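Side-chain contacts in translation initiation factor 4E (PDB 3M94), which binds the methylated guanosine cap of messenger RNA, here as a trimethylguanosine diphosphate, and so probably helps to recruit mRNA for translation: residues A[40-45]-A[94-99]; A[57-62]-A[101-106]; A[113-118]-A[143-148]. One frame throughout, in Å; residues are numbered along the deposited sequence.

How the interactions relate
All three contacts lie on the face of the curved sheet that carries the helices, and none has a hydrogen bond between its two segments. Interactions 1 and 2 share helix 88-104: its Leu97 and Trp96 meet helix 35-42, and its C-terminal end meets strand 56-61. Interaction 3 sets helix 139-153 against strand 115-121, the sheet neighbour of 56-61. Interactions 2 and 3 are buried and purely aliphatic where they touch most closely; interaction 1 is partly buried and uses a tyrosine ring. Interactions 2 and 3 are also stitched together by the sheet, with Leu59 O 2.8 Å from Ala118 N, while Trp96 CZ3 of interaction 1 packs 3.6 Å from Ala118 CB.

Interaction 1: residues A[40-45]-A[94-99]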
loop_
_atom_site.group_PDB
_atom_site.type_symbol
_atom_site.label_atom_id
_atom_site.label_comp_id
_atom_site.label_asym_id
_atom_site.label_seq_id
_atom_site.Cartn_x
_atom_site.Cartn_y
_atom_site.Cartn_z
ATOM N N SER A 40 3.078 -8.681 -15.583
ATOM C CA SER A 40 4.276 -9.513 -15.767
ATOM C C SER A 40 5.104 -9.586 -14.503
ATOM O O SER A 40 5.739 -10.611 -14.228
ATOM C CB SER A 40 5.193 -8.984 -16.875
ATOM O OG SER A 40 4.486 -8.888 -18.086
ATOM N N LEU A 41 5.131 -8.485 -13.757
ATOM C CA LEU A 41 5.772 -8.467 -12.457
ATOM C C LEU A 41 4.970 -9.281 -11.470
ATOM O O LEU A 41 5.465 -10.229 -10.864
ATOM C CB LEU A 41 5.844 -7.040 -11.932
ATOM C CG LEU A 41 7.085 -6.227 -12.201
ATOM C CD1 LEU A 41 7.009 -4.965 -11.334
ATOM C CD2 LEU A 41 8.313 -7.079 -11.853
ATOM N N TYR A 42 3.715 -8.895 -11.302
ATOM C CA TYR A 42 2.901 -9.505 -10.278
ATOM C C TYR A 42 2.757 -11.017 -10.436
ATOM O O TYR A 42 2.807 -11.745 -9.446
ATOM C CB TYR A 42 1.542 -8.801 -10.149
ATOM C CG TYR A 42 0.799 -9.290 -8.932
ATOM C CD1 TYR A 42 0.991 -8.693 -7.680
ATOM C CD2 TYR A 42 -0.060 -10.383 -9.023
ATOM C CE1 TYR A 42 0.307 -9.170 -6.544
ATOM C CE2 TYR A 42 -0.747 -10.857 -7.911
ATOM C CZ TYR A 42 -0.558 -10.251 -6.681
ATOM O OH TYR A 42 -1.245 -10.738 -5.594
ATOM N N ASN A 43 2.609 -11.483 -11.672
ATOM C CA ASN A 43 2.423 -12.898 -11.957
ATOM C C ASN A 43 3.617 -13.810 -11.658
ATOM O O ASN A 43 3.453 -15.023 -11.534
ATOM C CB ASN A 43 2.042 -13.080 -13.422
ATOM C CG ASN A 43 0.612 -12.676 -13.700
ATOM O OD1 ASN A 43 -0.185 -12.518 -12.778
ATOM N ND2 ASN A 43 0.283 -12.496 -14.972
ATOM N N HIS A 44 4.819 -13.235 -11.605
ATOM C CA HIS A 44 6.023 -14.035 -11.449
ATOM C C HIS A 44 6.710 -13.879 -10.096
ATOM O O HIS A 44 7.621 -14.651 -9.779
ATOM C CB HIS A 44 6.975 -13.734 -12.606
ATOM C CG HIS A 44 6.430 -14.169 -13.926
ATOM N ND1 HIS A 44 5.788 -13.302 -14.789
ATOM C CD2 HIS A 44 6.370 -15.393 -14.505
ATOM C CE1 HIS A 44 5.381 -13.974 -15.854
ATOM N NE2 HIS A 44 5.726 -15.240 -15.710
ATOM N N ILE A 45 6.296 -12.870 -9.316
ATOM C CA ILE A 45 6.858 -12.661 -7.973
ATOM C C ILE A 45 6.025 -13.407 -6.926
ATOM O O ILE A 45 4.839 -13.671 -7.125
ATOM C CB ILE A 45 6.999 -11.159 -7.558
ATOM C CG1 ILE A 45 5.605 -10.546 -7.320
ATOM C CG2 ILE A 45 7.810 -10.370 -8.592
ATOM C CD1 ILE A 45 5.600 -9.052 -7.054
ATOM N N HIS A 94 -5.480 -11.053 -1.308
ATOM C CA HIS A 94 -6.623 -10.325 -1.853
ATOM C C HIS A 94 -6.531 -8.833 -1.510
ATOM O O HIS A 94 -6.625 -7.991 -2.393
ATOM C CB HIS A 94 -7.931 -10.930 -1.336
ATOM C CG HIS A 94 -9.163 -10.284 -1.888
ATOM N ND1 HIS A 94 -9.682 -10.606 -3.126
ATOM C CD2 HIS A 94 -9.998 -9.353 -1.361
ATOM C CE1 HIS A 94 -10.771 -9.887 -3.345
ATOM N NE2 HIS A 94 -10.984 -9.117 -2.291
ATOM N N TYR A 95 -6.337 -8.518 -0.229
ATOM C CA TYR A 95 -6.180 -7.134 0.219
ATOM C C TYR A 95 -5.061 -6.404 -0.538
ATOM O O TYR A 95 -5.276 -5.314 -1.059
ATOM C CB TYR A 95 -5.927 -7.081 1.727
ATOM C CG TYR A 95 -7.166 -7.164 2.620
ATOM C CD1 TYR A 95 -7.046 -7.027 4.005
ATOM C CD2 TYR A 95 -8.451 -7.356 2.088
ATOM C CE1 TYR A 95 -8.172 -7.086 4.854
ATOM C CE2 TYR A 95 -9.591 -7.411 2.928
ATOM C CZ TYR A 95 -9.434 -7.284 4.314
ATOM O OH TYR A 95 -10.531 -7.332 5.159
ATOM N N TRP A 96 -3.875 -7.018 -0.586
ATOM C CA TRP A 96 -2.705 -6.445 -1.261
ATOM C C TRP A 96 -2.946 -6.182 -2.747
ATOM O O TRP A 96 -2.730 -5.074 -3.213
ATOM C CB TRP A 96 -1.483 -7.342 -1.056
ATOM C CG TRP A 96 -0.198 -6.871 -1.713
ATOM C CD1 TRP A 96 0.552 -7.569 -2.584
ATOM C CD2 TRP A 96 0.481 -5.617 -1.503
ATOM N NE1 TRP A 96 1.665 -6.840 -2.941
ATOM C CE2 TRP A 96 1.646 -5.641 -2.283
ATOM C CE3 TRP A 96 0.210 -4.476 -0.724
ATOM C CZ2 TRP A 96 2.548 -4.560 -2.336
ATOM C CZ3 TRP A 96 1.117 -3.417 -0.748
ATOM C CH2 TRP A 96 2.273 -3.467 -1.555
ATOM N N LEU A 97 -3.409 -7.186 -3.484
ATOM C CA LEU A 97 -3.664 -7.025 -4.916
ATOM C C LEU A 97 -4.759 -5.983 -5.201
ATOM O O LEU A 97 -4.578 -5.137 -6.078
ATOM C CB LEU A 97 -4.013 -8.364 -5.589
ATOM C CG LEU A 97 -4.282 -8.311 -7.110
ATOM C CD1 LEU A 97 -3.120 -7.627 -7.921
ATOM C CD2 LEU A 97 -4.556 -9.711 -7.658
ATOM N N GLU A 98 -5.881 -6.036 -4.473
ATOM C CA GLU A 98 -6.909 -4.987 -4.610
ATOM C C GLU A 98 -6.346 -3.573 -4.382
ATOM O O GLU A 98 -6.689 -2.642 -5.107
ATOM C CB GLU A 98 -8.090 -5.213 -3.652
ATOM C CG GLU A 98 -8.908 -6.493 -3.902
ATOM C CD GLU A 98 -9.538 -6.556 -5.290
ATOM O OE1 GLU A 98 -10.014 -5.524 -5.785
ATOM O OE2 GLU A 98 -9.571 -7.648 -5.887
ATOM N N LEU A 99 -5.489 -3.413 -3.375
ATOM C CA LEU A 99 -4.887 -2.103 -3.127
ATOM C C LEU A 99 -3.977 -1.660 -4.279
ATOM O O LEU A 99 -4.018 -0.501 -4.682
ATOM C CB LEU A 99 -4.147 -2.073 -1.784
ATOM C CG LEU A 99 -3.527 -0.744 -1.363
ATOM C CD1 LEU A 99 -4.544 0.402 -1.430
ATOM C CD2 LEU A 99 -2.967 -0.875 0.057
#
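Leu97 sets its CD1 methyl over the face of the Tyr42 ring, and that CH-pi contact defines the meeting of helix 35-42 with helix 88-104. The evidence is the position of Leu97 CD1, 3.9 Å from the centroid of the Tyr42 ring and only 11° off its normal, hence almost exactly over the centre of the face. The second methyl works further out: Leu97 CD2 is 4.0 Å from Tyr42 CE2, and the same branch reaches toward the hydroxyl. Closest of all is Tyr42 OH to Leu97 CB, at 3.6 Å, a van der Waals approach of oxygen to aliphatic carbon. Tyr42 CG stands anti to the backbone N (chi1 -170°), which directs the ring toward helix 88-104; the nearest CA atoms, those of Tyr42 and Leu97, are 8.8 Å apart. Trp96 meets the rim of the ring instead, with its CD1 near the ring plane and 4.3 Å from Tyr42 CE1; seen from the indole the approach is oblique. Trp96 then continues inward onto Ala118 and Val120 of the central sheet.

Behind Tyr42, His44 ND1 folds back and donates to Ser40 O at 2.7 Å along a nearly straight path (169°). Beside the contact, a bound peptide packs a basic side chain on Tyr42, and its basic groups also hydrogen-bond Asn43 OD1 and pair with Glu98 OE1. With no hydrogen bond between the segments, the helices are joined by dispersion and methyl-to-pi attraction, while Asn43 and Glu98 turn polar atoms to the peptide.

Interaction 2: residues A[57-62]-A[101-106]; sequences YYLFKE and MAIIGE
Leu59 pushes one methyl, CD2, between the two isoleucines at the end of helix 88-104. This is the tight part: Leu59 CD2 stands 3.7 Å from Ile104 CG2 and 3.8 Å from Ile103 CD1. Leu59 crosses Ile104 at about a right angle but slides antiparallel past Ile103, whose CD1 runs on until it is 3.9 Å from Leu59 O. Ile103 reaches so far because CG1 sits between its backbone N and carbonyl carbon (chi1 76°), with CD1 extended beyond it. Phe32 on the side of Leu59, and Trp9 and Phe108 on that of Ile103, add further apolar surface.

The looser side lies toward Lys61 and Glu106. Lys61 NZ remains 5.9 Å from Glu106 OE2, too far for a salt bridge, and is instead hydrogen-bonded to the carbonyls of Gly112 and Ile115. The helix closes in a Schellman motif, Glu106 N to Ile103 O (3.0 Å) and Gln107 N to Ala102 O. A bound peptide packs apolar side chains on Met101 and Ile104 and hydrogen-bonds the Gly105 backbone. Through Ile103 and Ile104, helix 88-104 thus backs strand 56-61 of the curved antiparallel sheet, as in the eIF4E fold.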
loop_
_atom_site.group_PDB
_atom_site.type_symbol
_atom_site.label_atom_id
_atom_site.label_comp_id
_atom_site.label_asym_id
_atom_site.label_seq_id
_atom_site.Cartn_x
_atom_site.Cartn_y
_atom_site.Cartn_z
ATOM N N TYR A 57 6.611 -5.958 1.011
ATOM C CA TYR A 57 6.584 -5.396 -0.340
ATOM C C TYR A 57 6.163 -3.940 -0.225
ATOM O O TYR A 57 5.391 -3.592 0.675
ATOM C CB TYR A 57 5.578 -6.118 -1.230
ATOM C CG TYR A 57 5.999 -7.451 -1.833
ATOM C CD1 TYR A 57 5.144 -8.551 -1.785
ATOM C CD2 TYR A 57 7.203 -7.593 -2.502
ATOM C CE1 TYR A 57 5.494 -9.775 -2.369
ATOM C CE2 TYR A 57 7.566 -8.805 -3.095
ATOM C CZ TYR A 57 6.708 -9.889 -3.011
ATOM O OH TYR A 57 7.058 -11.076 -3.600
ATOM N N TYR A 58 6.669 -3.097 -1.130
ATOM C CA TYR A 58 6.251 -1.696 -1.232
ATOM C C TYR A 58 5.959 -1.400 -2.696
ATOM O O TYR A 58 6.694 -1.837 -3.574
ATOM C CB TYR A 58 7.338 -0.724 -0.750
ATOM C CG TYR A 58 7.914 -1.015 0.630
ATOM C CD1 TYR A 58 7.498 -0.299 1.748
ATOM C CD2 TYR A 58 8.904 -1.980 0.803
ATOM C CE1 TYR A 58 8.031 -0.552 3.021
ATOM C CE2 TYR A 58 9.439 -2.247 2.072
ATOM C CZ TYR A 58 8.998 -1.529 3.168
ATOM O OH TYR A 58 9.529 -1.794 4.399
ATOM N N LEU A 59 4.880 -0.662 -2.949
ATOM C CA LEU A 59 4.636 -0.141 -4.281
ATOM C C LEU A 59 4.485 1.363 -4.180
ATOM O O LEU A 59 3.455 1.849 -3.690
ATOM C CB LEU A 59 3.399 -0.753 -4.950
ATOM C CG LEU A 59 3.425 -0.441 -6.470
ATOM C CD1 LEU A 59 4.319 -1.448 -7.239
ATOM C CD2 LEU A 59 2.033 -0.394 -7.074
ATOM N N PHE A 60 5.514 2.092 -4.628
ATOM C CA PHE A 60 5.534 3.544 -4.493
ATOM C C PHE A 60 5.739 4.224 -5.832
ATOM O O PHE A 60 6.357 3.647 -6.754
ATOM C CB PHE A 60 6.612 3.993 -3.500
ATOM C CG PHE A 60 6.168 3.909 -2.038
ATOM C CD1 PHE A 60 5.829 2.677 -1.465
ATOM C CD2 PHE A 60 6.055 5.060 -1.261
ATOM C CE1 PHE A 60 5.389 2.591 -0.159
ATOM C CE2 PHE A 60 5.636 4.978 0.063
ATOM C CZ PHE A 60 5.292 3.743 0.608
ATOM N N LYS A 61 5.229 5.456 -5.930
ATOM C CA LYS A 61 5.450 6.268 -7.116
ATOM C C LYS A 61 6.942 6.382 -7.335
ATOM O O LYS A 61 7.686 6.588 -6.368
ATOM C CB LYS A 61 4.815 7.664 -6.950
ATOM C CG LYS A 61 3.299 7.670 -7.089
ATOM C CD LYS A 61 2.715 9.029 -6.693
ATOM C CE LYS A 61 1.258 9.143 -7.081
ATOM N NZ LYS A 61 0.596 10.285 -6.348
ATOM N N GLU A 62 7.389 6.226 -8.582
ATOM C CA GLU A 62 8.814 6.342 -8.886
ATOM C C GLU A 62 9.373 7.648 -8.324
ATOM O O GLU A 62 8.777 8.710 -8.514
ATOM C CB GLU A 62 9.100 6.283 -10.388
ATOM C CG GLU A 62 10.611 6.181 -10.712
ATOM C CD GLU A 62 10.902 6.111 -12.198
ATOM O OE1 GLU A 62 10.090 6.621 -13.009
ATOM O OE2 GLU A 62 11.956 5.544 -12.571
ATOM N N MET A 101 -4.188 -2.577 -7.492
ATOM C CA MET A 101 -5.049 -2.229 -8.632
ATOM C C MET A 101 -5.738 -0.870 -8.436
ATOM O O MET A 101 -5.845 -0.087 -9.386
ATOM C CB MET A 101 -6.081 -3.318 -8.879
ATOM C CG MET A 101 -5.453 -4.584 -9.433
ATOM S SD MET A 101 -6.667 -5.754 -10.024
ATOM C CE MET A 101 -7.499 -6.204 -8.496
ATOM N N ALA A 102 -6.181 -0.607 -7.205
ATOM C CA ALA A 102 -6.842 0.666 -6.876
ATOM C C ALA A 102 -5.866 1.823 -7.066
ATOM O O ALA A 102 -6.224 2.809 -7.667
ATOM C CB ALA A 102 -7.417 0.651 -5.461
ATOM N N ILE A 103 -4.619 1.675 -6.617
ATOM C CA ILE A 103 -3.653 2.751 -6.819
ATOM C C ILE A 103 -3.158 2.970 -8.253
ATOM O O ILE A 103 -3.222 4.099 -8.732
ATOM C CB ILE A 103 -2.489 2.794 -5.780
ATOM C CG1 ILE A 103 -1.431 1.721 -6.038
ATOM C CG2 ILE A 103 -3.055 2.780 -4.336
ATOM C CD1 ILE A 103 -0.273 1.720 -4.978
ATOM N N ILE A 104 -2.669 1.922 -8.933
ATOM C CA ILE A 104 -2.204 2.090 -10.310
ATOM C C ILE A 104 -3.330 2.501 -11.278
ATOM O O ILE A 104 -3.087 3.170 -12.275
ATOM C CB ILE A 104 -1.452 0.856 -10.832
ATOM C CG1 ILE A 104 -2.415 -0.315 -11.117
ATOM C CG2 ILE A 104 -0.302 0.463 -9.839
ATOM C CD1 ILE A 104 -1.700 -1.516 -11.739
ATOM N N GLY A 105 -4.556 2.082 -10.970
ATOM C CA GLY A 105 -5.715 2.387 -11.789
ATOM C C GLY A 105 -6.319 3.724 -11.407
ATOM O O GLY A 105 -7.349 4.093 -11.930
ATOM N N GLU A 106 -5.655 4.444 -10.503
ATOM C CA GLU A 106 -6.025 5.810 -10.101
ATOM C C GLU A 106 -7.483 5.900 -9.632
ATOM O O GLU A 106 -8.261 6.687 -10.134
ATOM C CB GLU A 106 -5.711 6.825 -11.221
ATOM C CG GLU A 106 -4.240 6.808 -11.641
ATOM C CD GLU A 106 -3.349 7.556 -10.666
ATOM O OE1 GLU A 106 -3.914 8.353 -9.880
ATOM O OE2 GLU A 106 -2.094 7.360 -10.694
#

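Interaction 3: residues A[113-118]-A[143-148]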
loop_
_atom_site.group_PDB
_atom_site.type_symbol
_atom_site.label_atom_id
_atom_site.label_comp_id
_atom_site.label_asym_id
_atom_site.label_seq_id
_atom_site.Cartn_x
_atom_site.Cartn_y
_atom_site.Cartn_z
ATOM N N GLU A 113 -2.982 12.665 -6.170
ATOM C CA GLU A 113 -1.741 13.400 -5.879
ATOM C C GLU A 113 -1.252 13.226 -4.423
ATOM O O GLU A 113 -0.076 13.432 -4.136
ATOM C CB GLU A 113 -1.874 14.892 -6.234
ATOM C CG GLU A 113 -3.037 15.635 -5.554
ATOM C CD GLU A 113 -4.304 15.693 -6.412
ATOM O OE1 GLU A 113 -4.713 14.646 -7.001
ATOM O OE2 GLU A 113 -4.883 16.805 -6.501
ATOM N N TYR A 114 -2.149 12.846 -3.516
ATOM C CA TYR A 114 -1.773 12.679 -2.111
ATOM C C TYR A 114 -1.269 11.276 -1.756
ATOM O O TYR A 114 -0.704 11.068 -0.692
ATOM C CB TYR A 114 -2.926 13.088 -1.197
ATOM C CG TYR A 114 -3.172 14.566 -1.250
ATOM C CD1 TYR A 114 -2.425 15.435 -0.459
ATOM C CD2 TYR A 114 -4.129 15.103 -2.117
ATOM C CE1 TYR A 114 -2.641 16.809 -0.506
ATOM C CE2 TYR A 114 -4.348 16.469 -2.179
ATOM C CZ TYR A 114 -3.602 17.312 -1.370
ATOM O OH TYR A 114 -3.802 18.655 -1.424
ATOM N N ILE A 115 -1.467 10.319 -2.652
ATOM C CA ILE A 115 -1.017 8.954 -2.419
ATOM C C ILE A 115 0.474 8.775 -2.737
ATOM O O ILE A 115 0.925 9.104 -3.833
ATOM C CB ILE A 115 -1.898 7.972 -3.222
ATOM C CG1 ILE A 115 -3.276 7.894 -2.553
ATOM C CG2 ILE A 115 -1.253 6.567 -3.315
ATOM C CD1 ILE A 115 -4.315 7.405 -3.438
ATOM N N CYS A 116 1.234 8.247 -1.780
ATOM C CA CYS A 116 2.643 7.970 -2.004
ATOM C C CYS A 116 2.865 6.532 -2.441
ATOM O O CYS A 116 3.595 6.280 -3.399
ATOM C CB CYS A 116 3.452 8.251 -0.746
ATOM S SG CYS A 116 3.237 9.922 -0.211
ATOM N N GLY A 117 2.252 5.590 -1.730
ATOM C CA GLY A 117 2.339 4.195 -2.124
ATOM C C GLY A 117 1.704 3.255 -1.132
ATOM O O GLY A 117 1.121 3.695 -0.137
ATOM N N ALA A 118 1.827 1.959 -1.396
ATOM C CA ALA A 118 1.275 0.922 -0.516
ATOM C C ALA A 118 2.357 0.040 0.103
ATOM O O ALA A 118 3.432 -0.147 -0.482
ATOM C CB ALA A 118 0.311 0.059 -1.288
ATOM N N LEU A 143 -9.728 11.177 4.922
ATOM C CA LEU A 143 -10.953 10.461 5.229
ATOM C C LEU A 143 -11.460 9.838 3.951
ATOM O O LEU A 143 -11.857 8.682 3.937
ATOM C CB LEU A 143 -12.024 11.371 5.864
ATOM C CG LEU A 143 -13.416 10.772 6.139
ATOM C CD1 LEU A 143 -13.354 9.582 7.100
ATOM C CD2 LEU A 143 -14.435 11.831 6.648
ATOM N N ARG A 144 -11.425 10.608 2.869
ATOM C CA ARG A 144 -11.974 10.144 1.609
ATOM C C ARG A 144 -11.180 8.967 1.057
ATOM O O ARG A 144 -11.748 7.970 0.606
ATOM C CB ARG A 144 -12.051 11.282 0.589
ATOM C CG ARG A 144 -12.755 10.867 -0.696
ATOM C CD ARG A 144 -14.098 10.224 -0.359
ATOM N NE ARG A 144 -14.856 9.835 -1.540
ATOM C CZ ARG A 144 -15.723 8.830 -1.567
ATOM N NH1 ARG A 144 -15.928 8.100 -0.479
ATOM N NH2 ARG A 144 -16.381 8.546 -2.683
ATOM N N ILE A 145 -9.864 9.083 1.104
ATOM C CA ILE A 145 -8.995 7.991 0.698
ATOM C C ILE A 145 -9.328 6.719 1.494
ATOM O O ILE A 145 -9.394 5.630 0.935
ATOM C CB ILE A 145 -7.512 8.392 0.827
ATOM C CG1 ILE A 145 -7.165 9.417 -0.257
ATOM C CG2 ILE A 145 -6.610 7.177 0.702
ATOM C CD1 ILE A 145 -5.804 10.064 -0.113
ATOM N N GLY A 146 -9.560 6.874 2.790
ATOM C CA GLY A 146 -9.873 5.753 3.655
ATOM C C GLY A 146 -11.190 5.109 3.314
ATOM O O GLY A 146 -11.308 3.886 3.359
ATOM N N GLN A 147 -12.189 5.925 2.981
ATOM C CA GLN A 147 -13.506 5.392 2.645
ATOM C C GLN A 147 -13.403 4.534 1.375
ATOM O O GLN A 147 -13.951 3.440 1.322
ATOM C CB GLN A 147 -14.564 6.511 2.526
ATOM C CG GLN A 147 -14.807 7.286 3.843
ATOM C CD GLN A 147 -15.605 8.605 3.670
ATOM O OE1 GLN A 147 -15.560 9.256 2.622
ATOM N NE2 GLN A 147 -16.329 8.993 4.711
ATOM N N ILE A 148 -12.676 5.023 0.375
ATOM C CA ILE A 148 -12.456 4.271 -0.862
ATOM C C ILE A 148 -11.650 2.987 -0.596
ATOM O O ILE A 148 -11.984 1.940 -1.121
ATOM C CB ILE A 148 -11.765 5.139 -1.954
ATOM C CG1 ILE A 148 -12.699 6.265 -2.415
ATOM C CG2 ILE A 148 -11.361 4.286 -3.160
ATOM C CD1 ILE A 148 -11.982 7.449 -3.037
#
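Ile145 directs its terminal methyl into the angle between Tyr114 and Ile115, so that helix 139-153 rests on the start of strand 115-121, part of the helix-backed antiparallel sheet of the eIF4E fold. Both contacts of this first shell use the same atom: Ile145 CD1 is 4.1 Å from Ile115 CG1 and 4.3 Å from Tyr114 CB. The distances indicate ordinary aliphatic contact, neither compressed nor polar, and the two segments bury 103 Å² between them. The two isoleucines run antiparallel, passing each other rather than meeting end on. In Ile145 the CG1 branch lies anti to the carbonyl carbon (chi1 -71°), and its extended end brings CD1 to the strand. Tyr114 contributes chiefly its CB, since its ring leads away from the helix; the side chain also touches Lys138.

Around this core, Leu131 touches both isoleucines, Thr133 adds to the side of Ile145, and Phe108 meets Ile115. Just before the strand, Tyr114 bonds through its backbone to Arg134; within it, Cys116 bonds to Lys61 on one neighbour and Trp132 on the other, where a classic beta bulge sets Cys116 and Gly117 together opposite Trp132. On the helix, Arg144 forms a salt bridge with Glu109. Its guanidinium lies over Ile148, with CG1 4.0 Å above the centre of the plane, and Arg144 NH1 makes a weak bond of 3.3 Å to Gln147 OE1.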